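Local coordinates for protein TssK (Serratia sp. FS14, PDB 5Y0E) that probably serves as a trimeric baseplate component of the bacterial type VI secretion system, a contractile machine that delivers effectors into neighbouring cells, at residues Trp43-Leu48 against Thr73-Ser78; Gln215-Arg220 against Phe235-Leu240. All coordinates share one frame; numbering follows the deposited sequence.

Contact 1: residues Trp43-Leu48 against Thr73-Ser78; sequences WGFLTL and TPFRFS
Phe45 turns the CD1-CE1 flank of its ring to the CZ end of Phe75, the one point at which residues 43-48 and 73-78 touch. Their CA atoms lie 9.3 Å apart, too far for backbone pairing, so the contact illustrates how two strands separated by a third can still be joined through large side chains on one face of a sheet. From CB, which starts neither directly at the other strand nor away from it, Phe45 sets CG anti to its own carbonyl carbon (chi1 -70°), and the ring then runs on towards the second strand. Its CD1 comes within 4.0 Å of Phe75 CZ. One atom further, CE1 approaches most closely, 3.7 Å from Phe75 CZ, and also lies 4.0 Å from Phe75 CE1. These carbons reach the rim of the Phe75 ring near its plane, whereas Phe75 CZ approaches the Phe45 ring obliquely. With their planes at 80° and centroids 5.8 Å apart, the rings meet obliquely. Within its own segment, Leu48 CD2 sits 3.7 Å above the plane of the Phe45 ring, over its centre, and packs against that face. The contact is purely apolar and buried. Strands 44-50 and 74-78 are the outer members of a three-stranded antiparallel sheet, with 62-68 between them; Leu46 and Thr47 both face Ser66 there in a classic beta bulge. Ala65 of the central strand touches Phe45, while Leu100 of strand 96-103 and Leu166 of strand 163-174 pack against both phenylalanines, joining this small sheet to the larger mixed one.

Contact 2: residues Gln215-Arg220 against Phe235-Leu240; sequences QQMSQR and FMLLQL
Met217 and Leu238 mark the nearest backbone approach, their CA atoms 6.5 Å apart, where the helical segments 215-220 and 235-240 run roughly antiparallel at 143° with axes 10.0 Å apart. At this separation Met217 and Ser218 meet Leu237 and Leu238 through apolar contacts, and no hydrogen bond crosses between the two segments. Met217 reaches across with its methyl end. Its CG stands anti to the carbonyl carbon (chi1 -72°), the chain extends to SD, and a bend at chi3 of 91° turns CE to lie 3.7 Å from Leu237 CD2. The sulfur takes part as well, with SD 4.0 Å from the same Leu237 CD2. The two side chains cross at about a right angle, so the thioether end runs across the leucine side chain instead of alongside it. Leu238 points at the opposing helix and divides its two methyls between successive residues. CD1 faces the base of the methionine, 4.2 Å from Met217 CB, while CD2 rests against the backbone of the next residue, 3.9 Å from Ser218 CA. The small serine thus presents its CA and CB to the leucine, with Ser218 CB 4.1 Å from Leu238 CD2. Its hydroxyl is engaged within its own helix, hydrogen-bonding to the carbonyl oxygen of Ser214, with that of Gln215 also within reach. Leu238 further touches Ser214 and Leu221, and Leu237 also meets Leu273 of helix 259-273. On another side of helix 229-253, Met236 packs on Met236 of the second subunit. The arrangement is that of an antiparallel helical hairpin: helices 197-222 and 229-253, linked by a short connection, pack as consecutive members of a helical bundle that also contributes to the trimer interface.

Overall arrangement
Contact 1 belongs to the beta-rich part of the chain and contact 2 to its helical bundle; their centres are 42 Å apart, on opposite sides of the chain's centre, and they share no helix or strand. Both depend on apolar side chains without cross-segment hydrogen bonds. The strands of contact 1 are bridged by a single buried aromatic pair, whereas contact 2 spreads leucine methyls, a methionine thioether and the CA and CB of a serine over a larger, only partly buried helix interface. Strands of the same chain cover the pair in contact 1, and the second subunit reaches Leu46, Pro74 and Arg76 of its segments; in contact 2 that subunit packs on the touching Ser218 itself.

Contact 1: residues Trp43-Leu48 against Thr73-Ser78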
loop_
_atom_site.group_PDB
_atom_site.type_symbol
_atom_site.label_atom_id
_atom_site.label_comp_id
_atom_site.label_asym_id
_atom_site.label_seq_id
_atom_site.Cartn_x
_atom_site.Cartn_y
_atom_site.Cartn_z
ATOM N N TRP A 43 2.110 -1.356 19.515
ATOM C CA TRP A 43 1.412 -0.663 20.580
ATOM C C TRP A 43 0.621 0.505 20.021
ATOM O O TRP A 43 0.949 1.040 18.969
ATOM C CB TRP A 43 2.398 -0.157 21.620
ATOM C CG TRP A 43 3.338 0.838 21.067
ATOM C CD1 TRP A 43 3.234 2.191 21.137
ATOM C CD2 TRP A 43 4.522 0.566 20.325
ATOM N NE1 TRP A 43 4.286 2.775 20.499
ATOM C CE2 TRP A 43 5.097 1.800 19.998
ATOM C CE3 TRP A 43 5.158 -0.606 19.914
ATOM C CZ2 TRP A 43 6.277 1.901 19.282
ATOM C CZ3 TRP A 43 6.316 -0.511 19.205
ATOM C CH2 TRP A 43 6.872 0.735 18.891
ATOM N N GLY A 44 -0.419 0.889 20.723
ATOM C CA GLY A 44 -1.170 2.075 20.394
ATOM C C GLY A 44 -2.628 1.846 20.663
ATOM O O GLY A 44 -3.011 0.836 21.234
ATOM N N PHE A 45 -3.452 2.779 20.223
ATOM C CA PHE A 45 -4.895 2.695 20.378
ATOM C C PHE A 45 -5.543 2.174 19.114
ATOM O O PHE A 45 -5.176 2.563 18.008
ATOM C CB PHE A 45 -5.516 4.055 20.709
ATOM C CG PHE A 45 -5.195 4.526 22.064
ATOM C CD1 PHE A 45 -5.926 4.093 23.143
ATOM C CD2 PHE A 45 -4.143 5.377 22.275
ATOM C CE1 PHE A 45 -5.616 4.496 24.398
ATOM C CE2 PHE A 45 -3.829 5.787 23.535
ATOM C CZ PHE A 45 -4.568 5.341 24.599
ATOM N N LEU A 46 -6.513 1.294 19.300
ATOM C CA LEU A 46 -7.509 1.007 18.290
ATOM C C LEU A 46 -8.666 1.965 18.371
ATOM O O LEU A 46 -9.232 2.340 17.353
ATOM C CB LEU A 46 -8.054 -0.401 18.463
ATOM C CG LEU A 46 -7.120 -1.496 18.045
ATOM C CD1 LEU A 46 -7.576 -2.723 18.732
ATOM C CD2 LEU A 46 -7.211 -1.632 16.551
ATOM N N THR A 47 -9.057 2.310 19.583
ATOM C CA THR A 47 -10.179 3.183 19.837
ATOM C C THR A 47 -9.827 4.066 21.018
ATOM O O THR A 47 -9.059 3.677 21.897
ATOM C CB THR A 47 -11.464 2.399 20.120
ATOM O OG1 THR A 47 -11.246 1.464 21.178
ATOM C CG2 THR A 47 -11.899 1.660 18.904
ATOM N N LEU A 48 -10.383 5.269 21.017
ATOM C CA LEU A 48 -10.077 6.254 22.045
ATOM C C LEU A 48 -11.229 7.233 22.067
ATOM O O LEU A 48 -11.489 7.889 21.061
ATOM C CB LEU A 48 -8.763 6.969 21.752
ATOM C CG LEU A 48 -8.222 7.901 22.807
ATOM C CD1 LEU A 48 -8.408 7.281 24.146
ATOM C CD2 LEU A 48 -6.781 8.109 22.580
ATOM N N THR A 73 0.826 -5.297 26.609
ATOM C CA THR A 73 -0.383 -5.622 27.327
ATOM C C THR A 73 -1.597 -5.089 26.594
ATOM O O THR A 73 -1.730 -3.875 26.457
ATOM C CB THR A 73 -0.325 -5.036 28.703
ATOM O OG1 THR A 73 0.894 -5.435 29.312
ATOM C CG2 THR A 73 -1.492 -5.518 29.519
ATOM N N PRO A 74 -2.495 -5.940 26.125
ATOM C CA PRO A 74 -3.752 -5.456 25.553
ATOM C C PRO A 74 -4.692 -4.959 26.628
ATOM O O PRO A 74 -4.629 -5.384 27.777
ATOM C CB PRO A 74 -4.323 -6.695 24.867
ATOM C CG PRO A 74 -3.709 -7.830 25.569
ATOM C CD PRO A 74 -2.369 -7.400 26.042
ATOM N N PHE A 75 -5.583 -4.057 26.240
ATOM C CA PHE A 75 -6.532 -3.478 27.170
ATOM C C PHE A 75 -7.763 -3.048 26.409
ATOM O O PHE A 75 -7.715 -2.772 25.216
ATOM C CB PHE A 75 -5.962 -2.270 27.930
ATOM C CG PHE A 75 -5.612 -1.116 27.044
ATOM C CD1 PHE A 75 -6.553 -0.171 26.716
ATOM C CD2 PHE A 75 -4.351 -1.008 26.510
ATOM C CE1 PHE A 75 -6.242 0.845 25.881
ATOM C CE2 PHE A 75 -4.042 0.011 25.688
ATOM C CZ PHE A 75 -4.984 0.940 25.368
ATOM N N ARG A 76 -8.857 -2.946 27.147
ATOM C CA ARG A 76 -10.144 -2.535 26.623
ATOM C C ARG A 76 -11.006 -2.145 27.812
ATOM O O ARG A 76 -11.077 -2.893 28.784
ATOM C CB ARG A 76 -10.794 -3.665 25.825
ATOM C CG ARG A 76 -12.219 -3.390 25.415
ATOM C CD ARG A 76 -12.824 -4.579 24.688
ATOM N NE ARG A 76 -11.896 -5.116 23.699
ATOM C CZ ARG A 76 -11.840 -4.718 22.431
ATOM N NH1 ARG A 76 -12.669 -3.783 21.985
ATOM N NH2 ARG A 76 -10.953 -5.255 21.602
ATOM N N PHE A 77 -11.636 -0.978 27.754
ATOM C CA PHE A 77 -12.540 -0.585 28.819
ATOM C C PHE A 77 -13.603 0.327 28.250
ATOM O O PHE A 77 -13.456 0.886 27.168
ATOM C CB PHE A 77 -11.813 0.088 29.990
ATOM C CG PHE A 77 -11.179 1.413 29.656
ATOM C CD1 PHE A 77 -11.941 2.558 29.504
ATOM C CD2 PHE A 77 -9.817 1.516 29.532
ATOM C CE1 PHE A 77 -11.358 3.762 29.208
ATOM C CE2 PHE A 77 -9.227 2.724 29.245
ATOM C CZ PHE A 77 -10.000 3.847 29.082
ATOM N N SER A 78 -14.682 0.474 29.001
ATOM C CA SER A 78 -15.756 1.360 28.596
ATOM C C SER A 78 -16.584 1.704 29.815
ATOM O O SER A 78 -16.760 0.887 30.712
ATOM C CB SER A 78 -16.636 0.737 27.529
ATOM O OG SER A 78 -17.730 1.581 27.275
#

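Contact 2: residues Gln215-Arg220 against Phe235-Leu240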
loop_
_atom_site.group_PDB
_atom_site.type_symbol
_atom_site.label_atom_id
_atom_site.label_comp_id
_atom_site.label_asym_id
_atom_site.label_seq_id
_atom_site.Cartn_x
_atom_site.Cartn_y
_atom_site.Cartn_z
ATOM N N GLN A 215 -9.438 14.964 -12.433
ATOM C CA GLN A 215 -10.487 15.451 -13.312
ATOM C C GLN A 215 -9.950 16.523 -14.244
ATOM O O GLN A 215 -10.190 16.501 -15.452
ATOM C CB GLN A 215 -11.632 15.990 -12.460
ATOM C CG GLN A 215 -12.867 16.460 -13.192
ATOM C CD GLN A 215 -13.580 17.602 -12.453
ATOM O OE1 GLN A 215 -13.026 18.195 -11.512
ATOM N NE2 GLN A 215 -14.800 17.924 -12.887
ATOM N N GLN A 216 -9.271 17.487 -13.685
ATOM C CA GLN A 216 -8.777 18.570 -14.462
ATOM C C GLN A 216 -7.693 18.174 -15.430
ATOM O O GLN A 216 -7.757 18.511 -16.568
ATOM C CB GLN A 216 -8.326 19.685 -13.536
ATOM C CG GLN A 216 -8.310 21.049 -14.165
ATOM C CD GLN A 216 -7.158 21.216 -15.100
ATOM O OE1 GLN A 216 -6.049 20.843 -14.791
ATOM N NE2 GLN A 216 -7.427 21.747 -16.259
ATOM N N MET A 217 -6.703 17.444 -14.987
ATOM C CA MET A 217 -5.641 17.087 -15.894
ATOM C C MET A 217 -6.098 16.224 -17.043
ATOM O O MET A 217 -5.681 16.420 -18.145
ATOM C CB MET A 217 -4.501 16.444 -15.157
ATOM C CG MET A 217 -3.725 17.423 -14.335
ATOM S SD MET A 217 -2.312 16.695 -13.566
ATOM C CE MET A 217 -1.099 16.986 -14.804
ATOM N N SER A 218 -6.994 15.292 -16.784
ATOM C CA SER A 218 -7.495 14.422 -17.816
ATOM C C SER A 218 -8.239 15.181 -18.879
ATOM O O SER A 218 -8.112 14.904 -20.027
ATOM C CB SER A 218 -8.382 13.352 -17.234
ATOM O OG SER A 218 -9.490 13.926 -16.644
ATOM N N GLN A 219 -8.990 16.184 -18.501
ATOM C CA GLN A 219 -9.703 16.945 -19.478
ATOM C C GLN A 219 -8.809 17.771 -20.375
ATOM O O GLN A 219 -9.141 18.012 -21.498
ATOM C CB GLN A 219 -10.754 17.786 -18.796
ATOM C CG GLN A 219 -11.794 16.921 -18.133
ATOM C CD GLN A 219 -13.047 17.664 -17.773
ATOM O OE1 GLN A 219 -13.209 18.099 -16.650
ATOM N NE2 GLN A 219 -13.944 17.798 -18.723
ATOM N N ARG A 220 -7.677 18.206 -19.866
ATOM C CA ARG A 220 -6.742 18.957 -20.636
ATOM C C ARG A 220 -6.008 18.019 -21.579
ATOM O O ARG A 220 -5.767 18.343 -22.696
ATOM C CB ARG A 220 -5.798 19.688 -19.706
ATOM C CG ARG A 220 -4.460 20.041 -20.283
ATOM C CD ARG A 220 -4.562 21.169 -21.254
ATOM N NE ARG A 220 -4.923 22.392 -20.602
ATOM C CZ ARG A 220 -5.671 23.315 -21.152
ATOM N NH1 ARG A 220 -5.966 24.396 -20.500
ATOM N NH2 ARG A 220 -6.123 23.141 -22.358
ATOM N N PHE A 235 1.317 14.177 -18.650
ATOM C CA PHE A 235 0.793 12.851 -18.728
ATOM C C PHE A 235 1.458 11.963 -17.714
ATOM O O PHE A 235 0.822 11.151 -17.139
ATOM C CB PHE A 235 0.940 12.302 -20.125
ATOM C CG PHE A 235 0.294 10.983 -20.313
ATOM C CD1 PHE A 235 -1.052 10.852 -20.268
ATOM C CD2 PHE A 235 1.034 9.887 -20.518
ATOM C CE1 PHE A 235 -1.644 9.643 -20.417
ATOM C CE2 PHE A 235 0.447 8.671 -20.678
ATOM C CZ PHE A 235 -0.896 8.549 -20.624
ATOM N N MET A 236 2.750 12.094 -17.521
ATOM C CA MET A 236 3.414 11.319 -16.479
ATOM C C MET A 236 2.846 11.603 -15.101
ATOM O O MET A 236 2.895 10.740 -14.233
ATOM C CB MET A 236 4.901 11.620 -16.448
ATOM C CG MET A 236 5.665 10.980 -17.506
ATOM S SD MET A 236 7.106 11.889 -17.981
ATOM C CE MET A 236 8.199 10.595 -17.841
ATOM N N LEU A 237 2.355 12.817 -14.871
ATOM C CA LEU A 237 1.903 13.184 -13.544
ATOM C C LEU A 237 0.483 12.710 -13.300
ATOM O O LEU A 237 0.170 12.224 -12.217
ATOM C CB LEU A 237 2.009 14.694 -13.356
ATOM C CG LEU A 237 1.430 15.241 -12.049
ATOM C CD1 LEU A 237 2.229 14.818 -10.834
ATOM C CD2 LEU A 237 1.368 16.696 -12.108
ATOM N N LEU A 238 -0.380 12.847 -14.299
ATOM C CA LEU A 238 -1.696 12.245 -14.217
ATOM C C LEU A 238 -1.598 10.741 -13.953
ATOM O O LEU A 238 -2.337 10.198 -13.133
ATOM C CB LEU A 238 -2.459 12.536 -15.499
ATOM C CG LEU A 238 -3.843 11.911 -15.644
ATOM C CD1 LEU A 238 -4.795 12.343 -14.535
ATOM C CD2 LEU A 238 -4.409 12.269 -16.966
ATOM N N GLN A 239 -0.664 10.070 -14.610
ATOM C CA GLN A 239 -0.388 8.678 -14.305
ATOM C C GLN A 239 -0.110 8.476 -12.840
ATOM O O GLN A 239 -0.614 7.529 -12.231
ATOM C CB GLN A 239 0.811 8.200 -15.079
ATOM C CG GLN A 239 0.520 7.246 -16.089
ATOM C CD GLN A 239 1.674 7.113 -17.010
ATOM O OE1 GLN A 239 1.809 7.901 -17.940
ATOM N NE2 GLN A 239 2.518 6.108 -16.782
ATOM N N LEU A 240 0.756 9.319 -12.280
ATOM C CA LEU A 240 1.122 9.187 -10.883
ATOM C C LEU A 240 -0.058 9.498 -9.992
ATOM O O LEU A 240 -0.256 8.842 -8.974
ATOM C CB LEU A 240 2.292 10.096 -10.556
ATOM C CG LEU A 240 2.784 10.055 -9.109
ATOM C CD1 LEU A 240 3.475 8.775 -8.823
ATOM C CD2 LEU A 240 3.703 11.208 -8.831
#